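Local coordinates for putative nucleoprotein (Infectious salmon anemia virus, PDB 4EWC) that encapsidates the negative-strand viral RNA, protecting it from nucleases and forming the ribonucleoprotein that serves as template for transcription and replication, at residues A[273-278]-A[469-474]; A[319-324]-A[338-343]; A[394-399]-A[426-431]. One frame throughout, in Å; residues are numbered along the deposited sequence.

Contact 1. Residues A[273-278]-A[469-474]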
loop_
_atom_site.group_PDB
_atom_site.type_symbol
_atom_site.label_atom_id
_atom_site.label_comp_id
_atom_site.label_asym_id
_atom_site.label_seq_id
_atom_site.Cartn_x
_atom_site.Cartn_y
_atom_site.Cartn_z
ATOM N N GLN A 273 -11.997 2.459 -17.971
ATOM C CA GLN A 273 -10.546 2.530 -18.069
ATOM C C GLN A 273 -9.882 1.651 -17.031
ATOM O O GLN A 273 -8.690 1.400 -17.111
ATOM C CB GLN A 273 -10.057 3.969 -17.981
ATOM C CG GLN A 273 -9.911 4.602 -19.320
ATOM C CD GLN A 273 -9.398 6.004 -19.210
ATOM O OE1 GLN A 273 -10.134 6.915 -18.831
ATOM N NE2 GLN A 273 -8.116 6.192 -19.510
ATOM N N LEU A 274 -10.653 1.191 -16.051
ATOM C CA LEU A 274 -10.158 0.152 -15.156
ATOM C C LEU A 274 -9.933 -1.119 -15.981
ATOM O O LEU A 274 -8.901 -1.788 -15.864
ATOM C CB LEU A 274 -11.142 -0.102 -14.028
ATOM C CG LEU A 274 -10.774 -1.179 -13.018
ATOM C CD1 LEU A 274 -9.342 -1.039 -12.631
ATOM C CD2 LEU A 274 -11.654 -1.039 -11.793
ATOM N N PHE A 275 -10.889 -1.429 -16.846
ATOM C CA PHE A 275 -10.807 -2.643 -17.643
ATOM C C PHE A 275 -9.965 -2.508 -18.890
ATOM O O PHE A 275 -9.312 -3.466 -19.297
ATOM C CB PHE A 275 -12.201 -3.199 -17.956
ATOM C CG PHE A 275 -12.900 -3.713 -16.745
ATOM C CD1 PHE A 275 -12.538 -4.924 -16.202
ATOM C CD2 PHE A 275 -13.870 -2.955 -16.108
ATOM C CE1 PHE A 275 -13.146 -5.397 -15.075
ATOM C CE2 PHE A 275 -14.481 -3.408 -14.977
ATOM C CZ PHE A 275 -14.121 -4.646 -14.459
ATOM N N ALA A 276 -9.973 -1.332 -19.500
ATOM C CA ALA A 276 -9.110 -1.098 -20.661
ATOM C C ALA A 276 -8.516 0.317 -20.626
ATOM O O ALA A 276 -9.042 1.230 -21.252
ATOM C CB ALA A 276 -9.879 -1.357 -21.964
ATOM N N PRO A 277 -7.424 0.488 -19.864
ATOM C CA PRO A 277 -6.754 1.757 -19.556
ATOM C C PRO A 277 -6.407 2.574 -20.784
ATOM O O PRO A 277 -6.399 3.805 -20.713
ATOM C CB PRO A 277 -5.447 1.317 -18.890
ATOM C CG PRO A 277 -5.696 0.000 -18.398
ATOM C CD PRO A 277 -6.752 -0.644 -19.213
ATOM N N GLY A 278 -6.097 1.896 -21.882
ATOM C CA GLY A 278 -5.697 2.563 -23.101
ATOM C C GLY A 278 -4.262 2.265 -23.511
ATOM O O GLY A 278 -3.716 2.965 -24.359
ATOM N N ARG A 469 -7.578 -3.857 -4.720
ATOM C CA ARG A 469 -6.478 -2.932 -4.966
ATOM C C ARG A 469 -5.613 -3.321 -6.185
ATOM O O ARG A 469 -4.830 -2.509 -6.711
ATOM C CB ARG A 469 -5.650 -2.790 -3.686
ATOM C CG ARG A 469 -4.156 -2.701 -3.846
ATOM C CD ARG A 469 -3.430 -2.801 -2.507
ATOM N NE ARG A 469 -3.495 -1.577 -1.707
ATOM C CZ ARG A 469 -2.488 -0.713 -1.591
ATOM N NH1 ARG A 469 -1.344 -0.934 -2.227
ATOM N NH2 ARG A 469 -2.621 0.367 -0.831
ATOM N N TYR A 470 -5.770 -4.563 -6.653
ATOM C CA TYR A 470 -5.075 -5.013 -7.869
ATOM C C TYR A 470 -6.016 -5.411 -9.006
ATOM O O TYR A 470 -6.887 -6.255 -8.848
ATOM C CB TYR A 470 -4.081 -6.143 -7.585
ATOM C CG TYR A 470 -3.079 -5.825 -6.508
ATOM C CD1 TYR A 470 -1.957 -5.070 -6.783
ATOM C CD2 TYR A 470 -3.261 -6.288 -5.208
ATOM C CE1 TYR A 470 -1.039 -4.779 -5.798
ATOM C CE2 TYR A 470 -2.349 -6.006 -4.224
ATOM C CZ TYR A 470 -1.237 -5.245 -4.528
ATOM O OH TYR A 470 -0.328 -4.953 -3.551
ATOM N N ARG A 471 -5.802 -4.769 -10.145
ATOM C CA ARG A 471 -6.442 -5.081 -11.410
ATOM C C ARG A 471 -6.201 -6.557 -11.771
ATOM O O ARG A 471 -7.068 -7.218 -12.334
ATOM C CB ARG A 471 -5.862 -4.162 -12.501
ATOM C CG ARG A 471 -6.160 -4.566 -13.947
ATOM C CD ARG A 471 -7.648 -4.516 -14.250
ATOM N NE ARG A 471 -7.986 -4.945 -15.612
ATOM C CZ ARG A 471 -8.497 -6.139 -15.923
ATOM N NH1 ARG A 471 -8.720 -7.045 -14.979
ATOM N NH2 ARG A 471 -8.783 -6.434 -17.184
ATOM N N SER A 472 -5.030 -7.070 -11.417
ATOM C CA SER A 472 -4.686 -8.451 -11.705
ATOM C C SER A 472 -5.626 -9.475 -11.046
ATOM O O SER A 472 -5.955 -10.500 -11.652
ATOM C CB SER A 472 -3.214 -8.729 -11.361
ATOM O OG SER A 472 -2.851 -8.167 -10.110
ATOM N N ASN A 473 -6.063 -9.176 -9.824
ATOM C CA ASN A 473 -7.005 -10.017 -9.084
ATOM C C ASN A 473 -8.447 -9.940 -9.617
ATOM O O ASN A 473 -9.324 -10.681 -9.192
ATOM C CB ASN A 473 -6.986 -9.654 -7.596
ATOM C CG ASN A 473 -5.689 -10.054 -6.909
ATOM O OD1 ASN A 473 -4.997 -10.970 -7.367
ATOM N ND2 ASN A 473 -5.348 -9.370 -5.807
ATOM N N ILE A 474 -8.682 -9.052 -10.570
ATOM C CA ILE A 474 -10.010 -8.870 -11.128
ATOM C C ILE A 474 -10.224 -9.811 -12.296
ATOM O O ILE A 474 -9.490 -9.757 -13.280
ATOM C CB ILE A 474 -10.222 -7.399 -11.601
ATOM C CG1 ILE A 474 -10.360 -6.475 -10.384
ATOM C CG2 ILE A 474 -11.428 -7.299 -12.539
ATOM C CD1 ILE A 474 -10.428 -5.006 -10.713
#
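The guanidinium of Arg471 has Phe275 CD1 over one face and the carbonyl oxygen of Ile474 in plane at its edge. On that face Phe275 CD1 stands 4.1 Å above the guanidinium plane, over its centre. Ring and guanidinium are tilted 65° to each other, too steep for a parallel stack, and the two side chains run roughly crosswise. The arginine reaches this place by a bend at its second torsion (chi2 64°), beyond which the chain is extended and carries the guanidinium to the end of helix 272-275. Its approach brings NE to 3.3 Å from Leu274 O, and the methylene CD passes 4.2 Å from Leu274 CD1. The polar head therefore runs beside the carbonyls at the end of this short, weakly bonded helix.

Ile474 supplies the apolar half of the contact. Its CG2 branch meets Phe275 CE1 at 3.6 Å, and its other arm ends with CD1 at 4.3 Å from Leu274 CD2. Segment 469-474 belongs to the loop between helix 457-463 and strand 488-491. Helix 438-449, in the C-terminal region of the orthomyxovirus nucleoprotein, backs Leu274, Phe275 and Ile474, so the two segments, far apart in sequence, pack on a common helix.

A turn positions the Arg471–Ile474 pair: the backbone N of Ile474 donates to Arg471 O at 3.0 Å. On the helix side, Gln273 NE2 reaches forward to Pro277 O in a nearly straight bond (173°). Next to Arg471, Tyr470 OH bonds Val582 N of the second subunit, and Pro277 packs on Trp514 of that same subunit.

Contact 2. Residues A[319-324]-A[338-343]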
loop_
_atom_site.group_PDB
_atom_site.type_symbol
_atom_site.label_atom_id
_atom_site.label_comp_id
_atom_site.label_asym_id
_atom_site.label_seq_id
_atom_site.Cartn_x
_atom_site.Cartn_y
_atom_site.Cartn_z
HETATM N N MSE A 319 -0.675 13.382 -28.671
HETATM C CA MSE A 319 -0.782 12.436 -29.766
HETATM C C MSE A 319 -1.210 13.204 -31.000
HETATM O O MSE A 319 -0.780 12.911 -32.115
HETATM C CB MSE A 319 -1.829 11.376 -29.446
HETATM C CG MSE A 319 -1.393 10.304 -28.487
HETATM SE SE MSE A 319 -2.986 9.283 -27.981
HETATM C CE MSE A 319 -3.748 9.133 -29.769
ATOM N N GLY A 320 -2.079 14.183 -30.785
ATOM C CA GLY A 320 -2.513 15.049 -31.861
ATOM C C GLY A 320 -1.326 15.808 -32.445
ATOM O O GLY A 320 -1.232 15.992 -33.660
HETATM N N MSE A 321 -0.420 16.234 -31.565
HETATM C CA MSE A 321 0.763 16.989 -31.947
HETATM C C MSE A 321 1.772 16.128 -32.698
HETATM O O MSE A 321 2.434 16.609 -33.614
HETATM C CB MSE A 321 1.434 17.627 -30.727
HETATM C CG MSE A 321 0.827 18.940 -30.296
HETATM SE SE MSE A 321 1.616 19.704 -28.666
HETATM C CE MSE A 321 3.400 20.087 -29.399
ATOM N N LYS A 322 1.897 14.865 -32.306
ATOM C CA LYS A 322 2.853 13.953 -32.942
ATOM C C LYS A 322 2.348 13.549 -34.324
ATOM O O LYS A 322 3.120 13.461 -35.283
ATOM C CB LYS A 322 3.080 12.716 -32.056
ATOM C CG LYS A 322 3.964 11.640 -32.641
ATOM C CD LYS A 322 3.993 10.409 -31.740
ATOM C CE LYS A 322 5.035 9.414 -32.200
ATOM N NZ LYS A 322 5.145 8.239 -31.290
ATOM N N ARG A 323 1.039 13.316 -34.408
ATOM C CA ARG A 323 0.404 12.842 -35.634
ATOM C C ARG A 323 0.508 13.895 -36.719
ATOM O O ARG A 323 0.824 13.602 -37.870
ATOM C CB ARG A 323 -1.061 12.534 -35.368
ATOM C CG ARG A 323 -1.853 12.154 -36.595
ATOM C CD ARG A 323 -3.334 12.007 -36.254
ATOM N NE ARG A 323 -3.550 11.231 -35.032
ATOM C CZ ARG A 323 -3.532 9.898 -34.965
ATOM N NH1 ARG A 323 -3.297 9.170 -36.053
ATOM N NH2 ARG A 323 -3.742 9.286 -33.803
ATOM N N ILE A 324 0.234 15.131 -36.328
ATOM C CA ILE A 324 0.371 16.276 -37.211
ATOM C C ILE A 324 1.845 16.634 -37.462
ATOM O O ILE A 324 2.158 17.388 -38.381
ATOM C CB ILE A 324 -0.360 17.489 -36.621
ATOM C CG1 ILE A 324 -0.725 18.483 -37.722
ATOM C CG2 ILE A 324 0.475 18.135 -35.526
ATOM C CD1 ILE A 324 -1.805 19.468 -37.326
ATOM N N ILE A 338 -2.022 25.654 -32.116
ATOM C CA ILE A 338 -3.228 25.721 -31.313
ATOM C C ILE A 338 -3.177 24.695 -30.203
ATOM O O ILE A 338 -3.581 24.968 -29.068
ATOM C CB ILE A 338 -4.460 25.424 -32.153
ATOM C CG1 ILE A 338 -4.582 26.456 -33.269
ATOM C CG2 ILE A 338 -5.708 25.394 -31.275
ATOM C CD1 ILE A 338 -5.700 26.159 -34.230
ATOM N N ILE A 339 -2.685 23.512 -30.549
ATOM C CA ILE A 339 -2.604 22.433 -29.606
ATOM C C ILE A 339 -1.489 22.743 -28.640
ATOM O O ILE A 339 -1.610 22.498 -27.433
ATOM C CB ILE A 339 -2.333 21.088 -30.292
ATOM C CG1 ILE A 339 -3.363 20.812 -31.387
ATOM C CG2 ILE A 339 -2.354 19.958 -29.275
ATOM C CD1 ILE A 339 -3.301 19.380 -31.927
ATOM N N GLN A 340 -0.410 23.308 -29.168
ATOM C CA GLN A 340 0.748 23.654 -28.352
ATOM C C GLN A 340 0.370 24.641 -27.261
ATOM O O GLN A 340 0.805 24.519 -26.114
ATOM C CB GLN A 340 1.828 24.279 -29.211
ATOM C CG GLN A 340 3.189 24.167 -28.567
ATOM C CD GLN A 340 4.294 24.734 -29.421
ATOM O OE1 GLN A 340 4.044 25.476 -30.372
ATOM N NE2 GLN A 340 5.531 24.385 -29.085
ATOM N N LYS A 341 -0.436 25.625 -27.644
ATOM C CA LYS A 341 -0.899 26.652 -26.741
ATOM C C LYS A 341 -1.770 26.030 -25.653
ATOM O O LYS A 341 -1.686 26.396 -24.488
ATOM C CB LYS A 341 -1.682 27.709 -27.532
ATOM C CG LYS A 341 -2.579 28.635 -26.688
ATOM C CD LYS A 341 -3.686 29.267 -27.530
ATOM C CE LYS A 341 -4.477 28.211 -28.335
ATOM N NZ LYS A 341 -5.239 27.248 -27.496
ATOM N N LYS A 342 -2.605 25.076 -26.038
ATOM C CA LYS A 342 -3.442 24.388 -25.068
ATOM C C LYS A 342 -2.592 23.602 -24.088
ATOM O O LYS A 342 -2.812 23.687 -22.871
ATOM C CB LYS A 342 -4.445 23.472 -25.755
ATOM C CG LYS A 342 -5.558 24.221 -26.417
ATOM C CD LYS A 342 -6.439 23.283 -27.194
ATOM C CE LYS A 342 -7.500 24.044 -27.957
ATOM N NZ LYS A 342 -8.373 23.101 -28.706
ATOM N N VAL A 343 -1.620 22.854 -24.612
ATOM C CA VAL A 343 -0.727 22.115 -23.742
ATOM C C VAL A 343 0.056 23.039 -22.818
ATOM O O VAL A 343 0.189 22.742 -21.629
ATOM C CB VAL A 343 0.228 21.203 -24.510
ATOM C CG1 VAL A 343 1.092 20.394 -23.542
ATOM C CG2 VAL A 343 -0.550 20.264 -25.393
#
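With CG placed opposite its carbonyl carbon (chi1 -83°) and the next bond extended, Met321 (selenomethionine) sends its chain straight from helix 315-326 to helix 334-346, and only the last torsion (chi3 67°) folds the methyl back. Successive parts of the side chain meet Ile339, Val343 and Gln340, the selenium lying near all three. CG lies against the CG2 branch of Ile339 at 3.5 Å, the selenium sits 4.0 Å from Val343 CG2, and the methyl CE comes to 4.2 Å from Gln340 CG. Met321 and Ile339 lie alongside with their chains running opposite ways, while Gln340 stands roughly perpendicular to the methionine.

The branches of Ile339 divide the work. While CG2 rests on Met321, the longer arm extends past it, and CD1 reaches the backbone of Gly320, 4.1 Å from its carbonyl carbon. Glycine presents bare main chain here, and the isoleucine tip lies directly on the helix backbone.

The two helices follow one another in the chain and form an antiparallel helical hairpin within the helical-bundle region of this nucleoprotein. The short segments run at 153° to one another with their axes 10.0 Å apart at closest approach. No hydrogen bond joins them; the join is made by apolar packing and is largely buried.

Farther along the hairpin Ile324, whose CB also points to the partner helix, packs on Ile335 and Phe336, and Phe336 touches Met321 as well. At the other end, Asp317 lies against both Ile339 and Val343. The amide of Gln340 turns elsewhere, its NE2 donating to Thr356 O, and it is CG of the glutamine that meets the methionine methyl.

Contact 3. Residues A[394-399]-A[426-431]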
loop_
_atom_site.group_PDB
_atom_site.type_symbol
_atom_site.label_atom_id
_atom_site.label_comp_id
_atom_site.label_asym_id
_atom_site.label_seq_id
_atom_site.Cartn_x
_atom_site.Cartn_y
_atom_site.Cartn_z
ATOM N N ILE A 394 -24.415 6.860 -9.800
ATOM C CA ILE A 394 -25.583 7.355 -10.506
ATOM C C ILE A 394 -26.888 6.938 -9.841
ATOM O O ILE A 394 -27.699 7.783 -9.468
ATOM C CB ILE A 394 -25.550 6.906 -11.991
ATOM C CG1 ILE A 394 -24.355 7.543 -12.689
ATOM C CG2 ILE A 394 -26.836 7.284 -12.707
ATOM C CD1 ILE A 394 -24.351 9.069 -12.594
ATOM N N SER A 395 -27.065 5.631 -9.682
ATOM C CA SER A 395 -28.255 5.079 -9.021
ATOM C C SER A 395 -28.481 5.684 -7.652
ATOM O O SER A 395 -29.595 6.118 -7.337
ATOM C CB SER A 395 -28.176 3.558 -8.915
ATOM O OG SER A 395 -28.469 2.966 -10.162
ATOM N N SER A 396 -27.421 5.719 -6.850
ATOM C CA SER A 396 -27.477 6.338 -5.528
ATOM C C SER A 396 -28.033 7.745 -5.649
ATOM O O SER A 396 -28.915 8.149 -4.902
ATOM C CB SER A 396 -26.090 6.367 -4.892
ATOM O OG SER A 396 -25.658 5.053 -4.557
ATOM N N LEU A 397 -27.513 8.477 -6.626
ATOM C CA LEU A 397 -27.896 9.864 -6.856
ATOM C C LEU A 397 -29.391 9.977 -7.228
ATOM O O LEU A 397 -30.108 10.805 -6.676
ATOM C CB LEU A 397 -26.995 10.456 -7.936
ATOM C CG LEU A 397 -26.799 11.961 -8.146
ATOM C CD1 LEU A 397 -26.791 12.726 -6.845
ATOM C CD2 LEU A 397 -25.495 12.215 -8.901
HETATM N N MSE A 398 -29.856 9.104 -8.113
HETATM C CA MSE A 398 -31.254 9.084 -8.494
HETATM C C MSE A 398 -32.130 8.754 -7.315
HETATM O O MSE A 398 -33.166 9.417 -7.120
HETATM C CB MSE A 398 -31.441 8.066 -9.609
HETATM C CG MSE A 398 -31.050 8.673 -10.951
HETATM SE SE MSE A 398 -30.895 7.266 -12.316
HETATM C CE MSE A 398 -32.601 7.569 -13.240
HETATM N N MSE A 399 -31.752 7.755 -6.526
HETATM C CA MSE A 399 -32.519 7.374 -5.333
HETATM C C MSE A 399 -32.623 8.531 -4.340
HETATM O O MSE A 399 -33.683 8.809 -3.800
HETATM C CB MSE A 399 -31.869 6.180 -4.616
HETATM C CG MSE A 399 -32.172 4.834 -5.202
HETATM SE SE MSE A 399 -31.217 3.409 -4.207
HETATM C CE MSE A 399 -31.928 3.775 -2.410
ATOM N N ALA A 426 -28.220 6.794 0.716
ATOM C CA ALA A 426 -28.972 5.888 -0.145
ATOM C C ALA A 426 -28.600 4.423 0.099
ATOM O O ALA A 426 -27.592 4.099 0.738
ATOM C CB ALA A 426 -28.798 6.244 -1.608
ATOM N N LYS A 427 -29.454 3.551 -0.416
ATOM C CA LYS A 427 -29.306 2.124 -0.272
ATOM C C LYS A 427 -29.137 1.520 -1.663
ATOM O O LYS A 427 -30.036 0.859 -2.186
ATOM C CB LYS A 427 -30.503 1.531 0.465
ATOM C CG LYS A 427 -30.499 1.821 1.973
ATOM C CD LYS A 427 -31.838 1.470 2.639
ATOM C CE LYS A 427 -31.797 1.664 4.161
ATOM N NZ LYS A 427 -31.420 3.050 4.581
ATOM N N LEU A 428 -27.968 1.777 -2.252
ATOM C CA LEU A 428 -27.595 1.258 -3.555
ATOM C C LEU A 428 -27.583 -0.261 -3.552
ATOM O O LEU A 428 -27.271 -0.900 -2.538
ATOM C CB LEU A 428 -26.204 1.791 -3.945
ATOM C CG LEU A 428 -25.592 1.253 -5.249
ATOM C CD1 LEU A 428 -26.465 1.611 -6.447
ATOM C CD2 LEU A 428 -24.186 1.752 -5.442
ATOM N N LYS A 429 -27.939 -0.840 -4.687
ATOM C CA LYS A 429 -27.828 -2.278 -4.851
ATOM C C LYS A 429 -27.005 -2.592 -6.096
ATOM O O LYS A 429 -26.820 -1.745 -6.973
ATOM C CB LYS A 429 -29.210 -2.923 -4.918
ATOM C CG LYS A 429 -29.979 -2.763 -3.630
ATOM C CD LYS A 429 -31.055 -3.791 -3.478
ATOM C CE LYS A 429 -32.161 -3.273 -2.581
ATOM N NZ LYS A 429 -32.945 -2.180 -3.258
ATOM N N VAL A 430 -26.481 -3.802 -6.162
ATOM C CA VAL A 430 -25.629 -4.158 -7.282
ATOM C C VAL A 430 -25.827 -5.626 -7.658
ATOM O O VAL A 430 -26.209 -6.439 -6.823
ATOM C CB VAL A 430 -24.135 -3.831 -6.976
ATOM C CG1 VAL A 430 -23.621 -4.675 -5.817
ATOM C CG2 VAL A 430 -23.272 -3.994 -8.210
ATOM N N GLY A 431 -25.616 -5.938 -8.930
ATOM C CA GLY A 431 -25.607 -7.307 -9.383
ATOM C C GLY A 431 -24.189 -7.832 -9.359
ATOM O O GLY A 431 -23.291 -7.195 -9.912
#
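The hydroxyl of Ser395, whose CB meets Leu428 CD1 at 3.6 Å, is bonded to the 171-177 region of the same chain: OG is hydrogen-bonded to Met171 O and has weak further bonds to Ile173 O and Gly177 N. One main-chain bond, with two weak ones beside it, thus holds a buried oxygen at the start of helix 394-402, and the serine presents its carbon side to the leucine.

Leu428 then lies along the next residue of the helix. Ser396 OG is 3.4 Å from Leu428 CB and 3.7 Å from Leu428 CD2, a contact of hydroxyl oxygen with aliphatic carbons. Because the leucine has CG swung opposite its backbone N (chi1 175°), CD1 is placed against Ser395 CB and CD2 beside Ser396 OG.

One helical turn on, Met399 (selenomethionine) reaches across the chain just before Leu428. Its selenium is 3.5 Å from Lys427 O, and the methyl CE, folded back by the last torsion (chi3 57°), lies 4.1 Å from Ala426 CB and 3.9 Å from Lys427 CB. The methyl of Ala426 also faces the helix, CB lying 3.8 Å from Ser396 O. The aliphatic root of Lys427 borders the methionine, but its CB points away from the helix overall.

Ala426 is the first residue past helix 417-425, and Leu428 already bonds through its backbone to Leu492. The neighbouring Val430 pairs with Gln490. The contact therefore packs the first turns of a helix against a helix-to-strand connection, whose strand 429-432 goes on to form a two-stranded antiparallel sheet with 488-491 in the C-terminal region of the orthomyxovirus nucleoprotein.

Overall arrangement
Contact 2 is a buried, wholly local joint between two successive helices, whereas contacts 1 and 3 are only partly buried and bring together less regular elements. Contact 1 lies nearest the chain's centre, its own centre about 11 Å from it, and its flank reaches the second subunit; the centres of contacts 2 and 3, each about 21 Å out, lie on opposite sides of the chain's centre, about 40 Å apart. The chemistry follows: a guanidinium among carbonyls and an aromatic ring in contact 1, purely apolar packing in contact 2, and serines mixed with aliphatic carbons in contact 3. Helix 438-449 packs beside contact 1 and also touches strand 429-432, the continuation of the connection in contact 3.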